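Local coordinates for putative cobalamin synthesis related protein (Corynebacterium diphtheriae, PDB 2NPN) that binds S-adenosylmethionine and probably acts as a precorrin-6A synthase, a deacetylating methyltransferase of cobalamin biosynthesis, at residues A[154-159]-A[181-186]; A[200-205]-A[225-230]; A[218-223]-A[245-250]. One frame throughout, in Å; residues are numbered along the deposited sequence. Where two conformers were deposited one is given.

Contact 1: A[154-159]-A[181-186]. With SAM (S-adenosylmethionine), chain C.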
loop_
_atom_site.group_PDB
_atom_site.type_symbol
_atom_site.label_atom_id
_atom_site.label_comp_id
_atom_site.label_asym_id
_atom_site.label_seq_id
_atom_site.Cartn_x
_atom_site.Cartn_y
_atom_site.Cartn_z
ATOM N N ILE A 154 7.238 8.682 16.676
ATOM C CA ILE A 154 8.252 7.772 17.142
ATOM C C ILE A 154 9.293 7.477 16.042
ATOM O O ILE A 154 9.099 7.727 14.834
ATOM C CB ILE A 154 7.664 6.410 17.612
ATOM C CG1 ILE A 154 6.930 5.694 16.491
ATOM C CG2 ILE A 154 6.734 6.609 18.828
ATOM C CD1 ILE A 154 6.480 4.261 16.859
ATOM N N LEU A 155 10.431 6.963 16.501
ATOM C CA LEU A 155 11.440 6.420 15.605
ATOM C C LEU A 155 11.116 4.954 15.308
ATOM O O LEU A 155 10.553 4.222 16.159
ATOM C CB LEU A 155 12.833 6.554 16.238
ATOM C CG LEU A 155 13.216 8.019 16.558
ATOM C CD1 LEU A 155 14.461 8.169 17.456
ATOM C CD2 LEU A 155 13.341 8.811 15.259
ATOM N N ILE A 156 11.468 4.516 14.110
ATOM C CA ILE A 156 11.224 3.127 13.690
ATOM C C ILE A 156 12.258 2.173 14.269
ATOM O O ILE A 156 12.086 0.949 14.229
ATOM C CB ILE A 156 11.152 3.011 12.110
ATOM C CG1 ILE A 156 10.374 1.768 11.706
ATOM C CG2 ILE A 156 12.527 3.031 11.471
ATOM C CD1 ILE A 156 10.247 1.556 10.158
ATOM N N ASN A 157 13.342 2.722 14.805
ATOM C CA ASN A 157 14.404 1.913 15.413
ATOM C C ASN A 157 14.950 2.586 16.661
ATOM O O ASN A 157 14.959 3.812 16.756
ATOM C CB ASN A 157 15.558 1.732 14.412
ATOM C CG ASN A 157 16.148 3.058 13.933
ATOM O OD1 ASN A 157 15.602 3.665 13.015
ATOM N ND2 ASN A 157 17.250 3.519 14.553
ATOM N N ARG A 158 15.466 1.789 17.599
ATOM C CA ARG A 158 16.390 2.326 18.620
ATOM C C ARG A 158 17.790 2.408 18.009
ATOM O O ARG A 158 18.039 1.875 16.911
ATOM C CB ARG A 158 16.371 1.428 19.859
ATOM C CG ARG A 158 15.019 1.473 20.520
ATOM C CD ARG A 158 14.914 0.523 21.680
ATOM N NE ARG A 158 14.682 -0.849 21.225
ATOM C CZ ARG A 158 14.256 -1.837 22.014
ATOM N NH1 ARG A 158 14.120 -1.628 23.309
ATOM N NH2 ARG A 158 14.010 -3.069 21.516
ATOM N N ILE A 159 18.705 3.071 18.701
ATOM C CA ILE A 159 20.050 3.285 18.181
ATOM C C ILE A 159 20.733 1.982 17.762
ATOM O O ILE A 159 20.818 1.018 18.528
ATOM C CB ILE A 159 20.974 4.099 19.137
ATOM C CG1 ILE A 159 20.381 5.502 19.347
ATOM C CG2 ILE A 159 22.362 4.196 18.520
ATOM C CD1 ILE A 159 20.953 6.328 20.543
ATOM N N ASN A 181 11.980 -5.505 17.461
ATOM C CA ASN A 181 11.620 -4.244 16.773
ATOM C C ASN A 181 11.112 -4.622 15.399
ATOM O O ASN A 181 11.900 -4.794 14.451
ATOM C CB ASN A 181 12.830 -3.375 16.703
ATOM C CG ASN A 181 12.514 -2.024 16.149
ATOM O OD1 ASN A 181 11.677 -1.340 16.733
ATOM N ND2 ASN A 181 13.208 -1.594 15.095
ATOM N N CYS A 182 9.812 -4.805 15.307
ATOM C CA CYS A 182 9.263 -5.238 14.062
ATOM C C CYS A 182 8.018 -4.454 13.722
ATOM O O CYS A 182 7.374 -3.860 14.573
ATOM C CB CYS A 182 8.998 -6.725 14.108
ATOM S SG CYS A 182 7.765 -7.247 15.276
ATOM N N VAL A 183 7.780 -4.374 12.429
ATOM C CA VAL A 183 6.582 -3.741 11.859
ATOM C C VAL A 183 5.756 -4.831 11.184
ATOM O O VAL A 183 6.302 -5.662 10.438
ATOM C CB VAL A 183 6.962 -2.687 10.827
ATOM C CG1 VAL A 183 5.681 -2.106 10.154
ATOM C CG2 VAL A 183 7.804 -1.595 11.477
ATOM N N VAL A 184 4.453 -4.863 11.437
ATOM C CA VAL A 184 3.575 -5.897 10.932
ATOM C C VAL A 184 2.490 -5.282 10.022
ATOM O O VAL A 184 1.807 -4.331 10.412
ATOM C CB VAL A 184 2.919 -6.698 12.026
ATOM C CG1 VAL A 184 2.094 -7.839 11.470
ATOM C CG2 VAL A 184 3.949 -7.192 13.053
HETATM N N MSE A 185 2.442 -5.802 8.813
HETATM C CA MSE A 185 1.469 -5.423 7.807
HETATM C C MSE A 185 0.656 -6.652 7.399
HETATM O O MSE A 185 1.003 -7.795 7.699
HETATM C CB MSE A 185 2.184 -4.814 6.575
HETATM C CG MSE A 185 3.059 -3.662 6.975
HETATM SE SE MSE A 185 4.106 -2.860 5.513
HETATM C CE MSE A 185 2.684 -1.835 4.736
ATOM N N LEU A 186 -0.434 -6.412 6.663
ATOM C CA LEU A 186 -1.208 -7.511 6.095
ATOM C C LEU A 186 -1.722 -8.492 7.196
ATOM O O LEU A 186 -1.934 -9.667 6.918
ATOM C CB LEU A 186 -0.413 -8.254 5.038
ATOM C CG LEU A 186 -0.098 -7.433 3.798
ATOM C CD1 LEU A 186 0.890 -8.177 2.908
ATOM C CD2 LEU A 186 -1.390 -7.188 2.998
HETATM N N SAM C . 2.405 -0.272 -0.885
HETATM C CA SAM C . 1.700 -0.030 0.411
HETATM C C SAM C . 2.494 0.898 1.311
HETATM O O SAM C . 2.020 1.210 2.437
HETATM O OXT SAM C . 3.574 1.368 0.903
HETATM C CB SAM C . 1.399 -1.364 1.118
HETATM C CG SAM C . 0.378 -2.239 0.389
HETATM S SD SAM C . -0.112 -3.775 1.246
HETATM C CE SAM C . -1.163 -4.427 -0.085
HETATM C "C5'" SAM C . -1.506 -3.375 2.357
HETATM C "C4'" SAM C . -1.116 -3.257 3.841
HETATM O "O4'" SAM C . -0.555 -2.005 4.064
HETATM C "C3'" SAM C . -2.281 -3.327 4.830
HETATM O "O3'" SAM C . -2.656 -4.648 5.127
HETATM C "C2'" SAM C . -1.763 -2.585 6.032
HETATM O "O2'" SAM C . -0.823 -3.391 6.721
HETATM C "C1'" SAM C . -1.031 -1.477 5.304
HETATM N N9 SAM C . -1.871 -0.280 5.075
HETATM C C8 SAM C . -2.103 0.311 3.843
HETATM N N7 SAM C . -2.830 1.421 3.994
HETATM C C5 SAM C . -3.035 1.587 5.335
HETATM C C6 SAM C . -3.656 2.582 6.076
HETATM N N6 SAM C . -4.246 3.656 5.491
HETATM N N1 SAM C . -3.685 2.468 7.461
HETATM C C2 SAM C . -3.035 1.418 8.081
HETATM N N3 SAM C . -2.415 0.438 7.355
HETATM C C4 SAM C . -2.385 0.522 6.002
#
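Asn181, the first residue of strand 181-185, reaches up to the loop 154-159 and gives an amide N-H from ND2 to Ile156 O at 2.9 Å. The bond is nearly straight, with an N-H...O angle of 158°, and it arrives in the carbonyl plane on a lone pair of Ile156 O, which itself lies close to the plane of the Asn181 amide. With CG set opposite the backbone N (chi1 -174°), the amide projects from the strand straight at the loop. Both ends of the amide have further partners: OD1 accepts from Arg248 NE on the neighbouring strand 243-249, and ND2 also donates to Ala162 O. Three bonds therefore hold the amide and leave little doubt which end is oxygen. Two residues along the strand the contact turns apolar: Ile156 CD1 meets Val183 CG2 at 4.2 Å, the side chains crossing at about a right angle, and Val145 of helix 144-152 touches both. This inner side, closed by the buried Asn181 and Val183, contrasts with the outer half of the loop. Asn157 sends its side chain away from the strand, where ND2 donates to Arg158 O at 3.0 Å from above the carbonyl plane and also binds a glycerol molecule, probably left from crystallisation. Arg158 bends back alongside the strand end, forming a salt bridge with Glu161 through NH2 and a hydrogen bond from NH1 to Glu249 O. At the strand's far end, Leu186 N donates to O2' of S-adenosylmethionine at 3.0 Å, with a weak second bond to O3'. Chemically, one buried amide ties strand to loop through an N-H to Ile156 O and another to Ala162 O, both between helix 144-152 and strand 164-167, while the strand's other end offers a backbone N-H to the ribose.

Contact 2: A[200-205]-A[225-230]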
loop_
_atom_site.group_PDB
_atom_site.type_symbol
_atom_site.label_atom_id
_atom_site.label_comp_id
_atom_site.label_asym_id
_atom_site.label_seq_id
_atom_site.Cartn_x
_atom_site.Cartn_y
_atom_site.Cartn_z
ATOM N N THR A 200 6.508 -6.350 25.755
ATOM C CA THR A 200 6.202 -5.972 24.371
ATOM C C THR A 200 5.304 -4.754 24.339
ATOM O O THR A 200 4.189 -4.784 24.911
ATOM C CB THR A 200 5.502 -7.123 23.645
ATOM O OG1 THR A 200 6.244 -8.332 23.852
ATOM C CG2 THR A 200 5.348 -6.771 22.137
ATOM N N TYR A 201 5.769 -3.708 23.660
ATOM C CA TYR A 201 5.016 -2.464 23.510
ATOM C C TYR A 201 4.503 -2.424 22.061
ATOM O O TYR A 201 5.223 -2.876 21.170
ATOM C CB TYR A 201 5.902 -1.253 23.753
ATOM C CG TYR A 201 5.107 -0.021 24.090
ATOM C CD1 TYR A 201 4.746 0.259 25.409
ATOM C CD2 TYR A 201 4.756 0.895 23.127
ATOM C CE1 TYR A 201 4.019 1.379 25.718
ATOM C CE2 TYR A 201 4.038 2.030 23.438
ATOM C CZ TYR A 201 3.666 2.275 24.739
ATOM O OH TYR A 201 2.930 3.391 25.157
HETATM N N MSE A 202 3.316 -1.864 21.849
HETATM C CA MSE A 202 2.774 -1.740 20.495
HETATM C C MSE A 202 2.299 -0.313 20.210
HETATM O O MSE A 202 1.656 0.339 21.054
HETATM C CB MSE A 202 1.589 -2.711 20.293
HETATM C CG MSE A 202 0.972 -2.602 18.905
HETATM SE SE MSE A 202 -0.373 -4.000 18.506
HETATM C CE MSE A 202 -1.614 -3.683 19.958
ATOM N N TRP A 203 2.651 0.161 19.000
ATOM C CA TRP A 203 2.025 1.302 18.385
ATOM C C TRP A 203 1.219 0.836 17.180
ATOM O O TRP A 203 1.759 0.203 16.286
ATOM C CB TRP A 203 3.050 2.306 17.930
ATOM C CG TRP A 203 3.855 2.942 19.039
ATOM C CD1 TRP A 203 3.610 4.122 19.680
ATOM C CD2 TRP A 203 5.082 2.445 19.581
ATOM N NE1 TRP A 203 4.609 4.387 20.602
ATOM C CE2 TRP A 203 5.528 3.382 20.542
ATOM C CE3 TRP A 203 5.857 1.295 19.339
ATOM C CZ2 TRP A 203 6.738 3.208 21.241
ATOM C CZ3 TRP A 203 7.055 1.144 20.038
ATOM C CH2 TRP A 203 7.471 2.087 20.978
ATOM N N TRP A 204 -0.082 1.125 17.192
ATOM C CA TRP A 204 -1.035 0.582 16.229
ATOM C C TRP A 204 -1.780 1.712 15.552
ATOM O O TRP A 204 -2.038 2.781 16.133
ATOM C CB TRP A 204 -1.977 -0.384 16.951
ATOM C CG TRP A 204 -3.008 -1.044 16.170
ATOM C CD1 TRP A 204 -2.925 -2.277 15.572
ATOM C CD2 TRP A 204 -4.351 -0.572 15.917
ATOM N NE1 TRP A 204 -4.115 -2.586 14.959
ATOM C CE2 TRP A 204 -5.004 -1.562 15.145
ATOM C CE3 TRP A 204 -5.060 0.596 16.251
ATOM C CZ2 TRP A 204 -6.349 -1.445 14.762
ATOM C CZ3 TRP A 204 -6.369 0.719 15.827
ATOM C CH2 TRP A 204 -7.002 -0.297 15.096
ATOM N N GLY A 205 -2.150 1.493 14.286
ATOM C CA GLY A 205 -3.015 2.418 13.627
ATOM C C GLY A 205 -3.794 1.797 12.499
ATOM O O GLY A 205 -3.294 0.924 11.793
ATOM N N ALA A 225 -5.968 -6.969 24.081
ATOM C CA ALA A 225 -7.340 -7.454 23.928
ATOM C C ALA A 225 -8.270 -6.318 23.505
ATOM O O ALA A 225 -9.171 -6.537 22.677
ATOM C CB ALA A 225 -7.836 -8.081 25.205
ATOM N N GLN A 226 -8.057 -5.122 24.074
ATOM C CA GLN A 226 -8.849 -3.944 23.709
ATOM C C GLN A 226 -8.675 -3.608 22.221
ATOM O O GLN A 226 -9.643 -3.269 21.520
ATOM C CB GLN A 226 -8.458 -2.712 24.561
ATOM C CG GLN A 226 -8.777 -2.824 26.050
ATOM C CD GLN A 226 -8.133 -1.727 26.921
ATOM O OE1 GLN A 226 -8.526 -1.541 28.073
ATOM N NE2 GLN A 226 -7.163 -1.002 26.379
ATOM N N VAL A 227 -7.444 -3.665 21.713
ATOM C CA VAL A 227 -7.247 -3.317 20.309
ATOM C C VAL A 227 -7.862 -4.422 19.405
ATOM O O VAL A 227 -8.408 -4.133 18.309
ATOM C CB VAL A 227 -5.754 -3.027 19.983
ATOM C CG1 VAL A 227 -5.585 -2.759 18.525
ATOM C CG2 VAL A 227 -5.280 -1.810 20.798
ATOM N N ALA A 228 -7.808 -5.670 19.866
ATOM C CA ALA A 228 -8.424 -6.782 19.123
ATOM C C ALA A 228 -9.924 -6.504 18.997
ATOM O O ALA A 228 -10.476 -6.655 17.903
ATOM C CB ALA A 228 -8.132 -8.126 19.789
ATOM N N GLU A 229 -10.551 -6.029 20.075
ATOM C CA GLU A 229 -11.992 -5.755 20.097
ATOM C C GLU A 229 -12.275 -4.584 19.150
ATOM O O GLU A 229 -13.224 -4.632 18.350
ATOM C CB GLU A 229 -12.492 -5.407 21.515
ATOM C CG GLU A 229 -12.336 -6.488 22.591
ATOM C CD GLU A 229 -12.212 -5.886 24.013
ATOM O OE1 GLU A 229 -12.531 -4.671 24.174
ATOM O OE2 GLU A 229 -11.810 -6.607 24.975
ATOM N N LEU A 230 -11.447 -3.539 19.241
ATOM C CA LEU A 230 -11.594 -2.341 18.436
ATOM C C LEU A 230 -11.503 -2.713 16.955
ATOM O O LEU A 230 -12.283 -2.254 16.119
ATOM C CB LEU A 230 -10.488 -1.332 18.793
ATOM C CG LEU A 230 -10.465 -0.053 17.968
ATOM C CD1 LEU A 230 -11.748 0.803 18.122
ATOM C CD2 LEU A 230 -9.241 0.709 18.400
#
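Val227 of helix 220-238 is the knob of this contact, pressed onto the indole of Trp204 from strand 200-206. Its CG1 methyl stands over the five-membered ring, 3.6 Å from the centroid and only 11° off the normal, a CH-pi contact over the face. CD2 and CE2, the two atoms shared by both rings, are equally near, so the methyl sits close to the middle of the whole indole. The first torsion of Trp204 suits this: CG lies opposite the backbone N (chi1 -180°) and the side chain stretches out from the sheet, while the valine comes down past it in the opposite sense. One turn on, Leu230 adds a second bump farther along the indole, its CD2 lying 3.9 Å from Trp204 CZ3 at the six-membered ring. On the other flank the selenomethionine Met202, two residues back on the same side of the strand, bends at its end and brings CE to 4.2 Å from Val227 CB, tip to tip. Val227 thus settles in a hollow walled by Met202 and Trp204, with Trp192 of helix 192-195 also against it. The axes of segments 200-205 and 225-230 pass 11.0 Å apart and run in nearly the same direction, 10° between them. No hydrogen bond crosses the interface; the one polar atom of the indole, NE1, donates to Asp243 OD2, so dispersion and CH-pi attraction join helix to sheet here.

Contact 3: A[218-223]-A[245-250]. With MG (magnesium ion), chain B.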
loop_
_atom_site.group_PDB
_atom_site.type_symbol
_atom_site.label_atom_id
_atom_site.label_comp_id
_atom_site.label_asym_id
_atom_site.label_seq_id
_atom_site.Cartn_x
_atom_site.Cartn_y
_atom_site.Cartn_z
ATOM N N GLY A 218 0.464 1.213 23.626
ATOM C CA GLY A 218 0.636 0.722 24.958
ATOM C C GLY A 218 1.230 -0.662 25.031
ATOM O O GLY A 218 1.473 -1.298 24.004
ATOM N N TYR A 219 1.479 -1.147 26.244
ATOM C CA TYR A 219 1.943 -2.519 26.362
ATOM C C TYR A 219 0.882 -3.484 25.887
ATOM O O TYR A 219 -0.299 -3.323 26.221
ATOM C CB TYR A 219 2.349 -2.850 27.809
ATOM C CG TYR A 219 3.690 -2.243 28.160
ATOM C CD1 TYR A 219 4.871 -2.916 27.863
ATOM C CD2 TYR A 219 3.779 -0.963 28.736
ATOM C CE1 TYR A 219 6.101 -2.357 28.134
ATOM C CE2 TYR A 219 5.013 -0.390 29.029
ATOM C CZ TYR A 219 6.165 -1.071 28.717
ATOM O OH TYR A 219 7.398 -0.531 28.970
ATOM N N VAL A 220 1.288 -4.528 25.191
ATOM C CA VAL A 220 0.306 -5.512 24.705
ATOM C C VAL A 220 -0.453 -6.164 25.892
ATOM O O VAL A 220 -1.676 -6.429 25.776
ATOM C CB VAL A 220 0.926 -6.558 23.724
ATOM C CG1 VAL A 220 -0.123 -7.652 23.357
ATOM C CG2 VAL A 220 1.514 -5.851 22.480
ATOM N N HIS A 221 0.300 -6.319 27.011
ATOM C CA HIS A 221 -0.216 -6.795 28.336
ATOM C C HIS A 221 -1.492 -6.062 28.689
ATOM O O HIS A 221 -2.523 -6.699 29.050
ATOM C CB HIS A 221 0.858 -6.867 29.518
ATOM C CG HIS A 221 1.448 -5.562 30.042
ATOM N ND1 HIS A 221 2.815 -5.354 30.120
ATOM C CD2 HIS A 221 0.890 -4.504 30.689
ATOM C CE1 HIS A 221 3.065 -4.178 30.652
ATOM N NE2 HIS A 221 1.916 -3.644 31.032
ATOM N N GLU A 222 -1.441 -4.753 28.477
ATOM C CA GLU A 222 -2.499 -3.805 28.868
ATOM C C GLU A 222 -3.602 -3.598 27.824
ATOM O O GLU A 222 -4.796 -3.516 28.185
ATOM C CB GLU A 222 -1.967 -2.395 29.151
ATOM C CG GLU A 222 -3.176 -1.403 29.368
ATOM C CD GLU A 222 -2.847 0.001 29.816
ATOM O OE1 GLU A 222 -1.894 0.629 29.276
ATOM O OE2 GLU A 222 -3.588 0.507 30.698
ATOM N N ILE A 223 -3.202 -3.404 26.567
ATOM C CA ILE A 223 -4.140 -2.964 25.491
ATOM C C ILE A 223 -4.456 -3.998 24.423
ATOM O O ILE A 223 -5.301 -3.752 23.569
ATOM C CB ILE A 223 -3.647 -1.677 24.722
ATOM C CG1 ILE A 223 -2.430 -1.957 23.814
ATOM C CG2 ILE A 223 -3.386 -0.532 25.657
ATOM C CD1 ILE A 223 -2.201 -0.858 22.790
ATOM N N TYR A 245 1.163 -1.987 12.521
ATOM C CA TYR A 245 1.599 -1.790 13.903
ATOM C C TYR A 245 3.089 -2.087 14.026
ATOM O O TYR A 245 3.657 -2.796 13.216
ATOM C CB TYR A 245 0.747 -2.570 14.885
ATOM C CG TYR A 245 0.620 -4.070 14.652
ATOM C CD1 TYR A 245 1.414 -4.979 15.361
ATOM C CD2 TYR A 245 -0.369 -4.608 13.814
ATOM C CE1 TYR A 245 1.288 -6.377 15.186
ATOM C CE2 TYR A 245 -0.495 -5.973 13.665
ATOM C CZ TYR A 245 0.327 -6.864 14.366
ATOM O OH TYR A 245 0.131 -8.253 14.229
ATOM N N LEU A 246 3.679 -1.554 15.096
ATOM C CA LEU A 246 5.092 -1.744 15.397
ATOM C C LEU A 246 5.149 -2.347 16.798
ATOM O O LEU A 246 4.482 -1.834 17.694
ATOM C CB LEU A 246 5.864 -0.417 15.356
ATOM C CG LEU A 246 7.379 -0.533 15.461
ATOM C CD1 LEU A 246 8.047 0.693 14.701
ATOM C CD2 LEU A 246 7.838 -0.660 16.879
ATOM N N LEU A 247 5.842 -3.458 16.952
ATOM C CA LEU A 247 6.077 -4.122 18.255
ATOM C C LEU A 247 7.528 -3.907 18.597
ATOM O O LEU A 247 8.423 -4.035 17.772
ATOM C CB LEU A 247 5.819 -5.623 18.132
ATOM C CG LEU A 247 4.392 -6.058 17.767
ATOM C CD1 LEU A 247 4.301 -7.642 17.689
ATOM C CD2 LEU A 247 3.398 -5.507 18.686
ATOM N N ARG A 248 7.754 -3.553 19.842
ATOM C CA ARG A 248 9.100 -3.307 20.356
ATOM C C ARG A 248 9.205 -3.910 21.738
ATOM O O ARG A 248 8.357 -3.657 22.593
ATOM C CB ARG A 248 9.410 -1.821 20.384
ATOM C CG ARG A 248 10.826 -1.472 20.758
ATOM C CD ARG A 248 11.162 -0.012 20.481
ATOM N NE ARG A 248 11.213 0.259 19.034
ATOM C CZ ARG A 248 11.052 1.444 18.434
ATOM N NH1 ARG A 248 10.859 2.572 19.139
ATOM N NH2 ARG A 248 11.081 1.523 17.120
ATOM N N GLU A 249 10.291 -4.628 21.958
ATOM C CA GLU A 249 10.553 -5.259 23.264
ATOM C C GLU A 249 11.256 -4.225 24.131
ATOM O O GLU A 249 12.446 -3.956 23.964
ATOM C CB GLU A 249 11.386 -6.531 23.117
ATOM C CG GLU A 249 11.300 -7.407 24.307
ATOM C CD GLU A 249 9.933 -8.112 24.405
ATOM O OE1 GLU A 249 9.017 -7.862 23.585
ATOM O OE2 GLU A 249 9.816 -8.944 25.303
ATOM N N LEU A 250 10.519 -3.676 25.085
ATOM C CA LEU A 250 11.025 -2.640 25.998
ATOM C C LEU A 250 11.410 -3.274 27.331
ATOM O O LEU A 250 10.813 -3.059 28.340
ATOM C CB LEU A 250 10.000 -1.517 26.151
ATOM C CG LEU A 250 9.633 -0.685 24.928
ATOM C CD1 LEU A 250 8.594 0.362 25.294
ATOM C CD2 LEU A 250 10.866 -0.105 24.240
HETATM MG MG MG B . 9.276 -1.686 29.360
#
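With CG opposite its carbonyl carbon (chi1 -76°), Tyr219 swings its ring out from the start of helix 220-238; the like first torsion of Leu250 (chi1 -64°), just beyond strand 243-249, helps turn CD1 toward the phenol, 4.0 Å from Tyr219 OH. The two side chains pass at a slant. A magnesium ion joins the segments: Tyr219 OH binds it at 2.2 Å and Leu250 O, placed by the backbone, at 2.3 Å, so one ligand is a phenol and the other a main-chain carbonyl. Farther in, Val220 CG2 packs against Leu247 CD2 at 4.2 Å, giving the contact a small apolar floor. Tyr201 of strand 200-206 lies between the two segments in the fold, its ring meeting that of Tyr219 edge-to-face and its side chain touching Leu250. Tyr219 also occupies the N-cap position, where its carbonyl oxygen receives both Glu222 N and Ile223 N as the first turn closes. A phenol oxygen and a carbonyl oxygen near the C-terminus are thus the two ligands this chain gives the magnesium ion, just past the C-terminal end of the central strand 243-249 of the mixed sheet in this tetrapyrrole methylase fold.

In the fold
All three contacts gather on one mixed sheet, in which strand 243-249 of contact 3 runs between strand 181-185 of contact 1 and strand 200-206 of contact 2. Val184 N to Tyr245 O, 2.8 Å, joins contacts 1 and 3; Tyr201 N to Arg248 O, also 2.8 Å, joins 2 and 3. Contacts 2 and 3 share helix 220-238, and their centres are about 7 Å apart, against about 15 Å for contacts 1 and 2. Contact 1 includes pocket residues Met185 and Leu186; contact 2 includes Gly205, and its Trp204 side chain comes within about 8 Å of S-adenosylmethionine. Contact 3 instead holds the magnesium, with the Leu247 side chain about 13 Å from the cofactor.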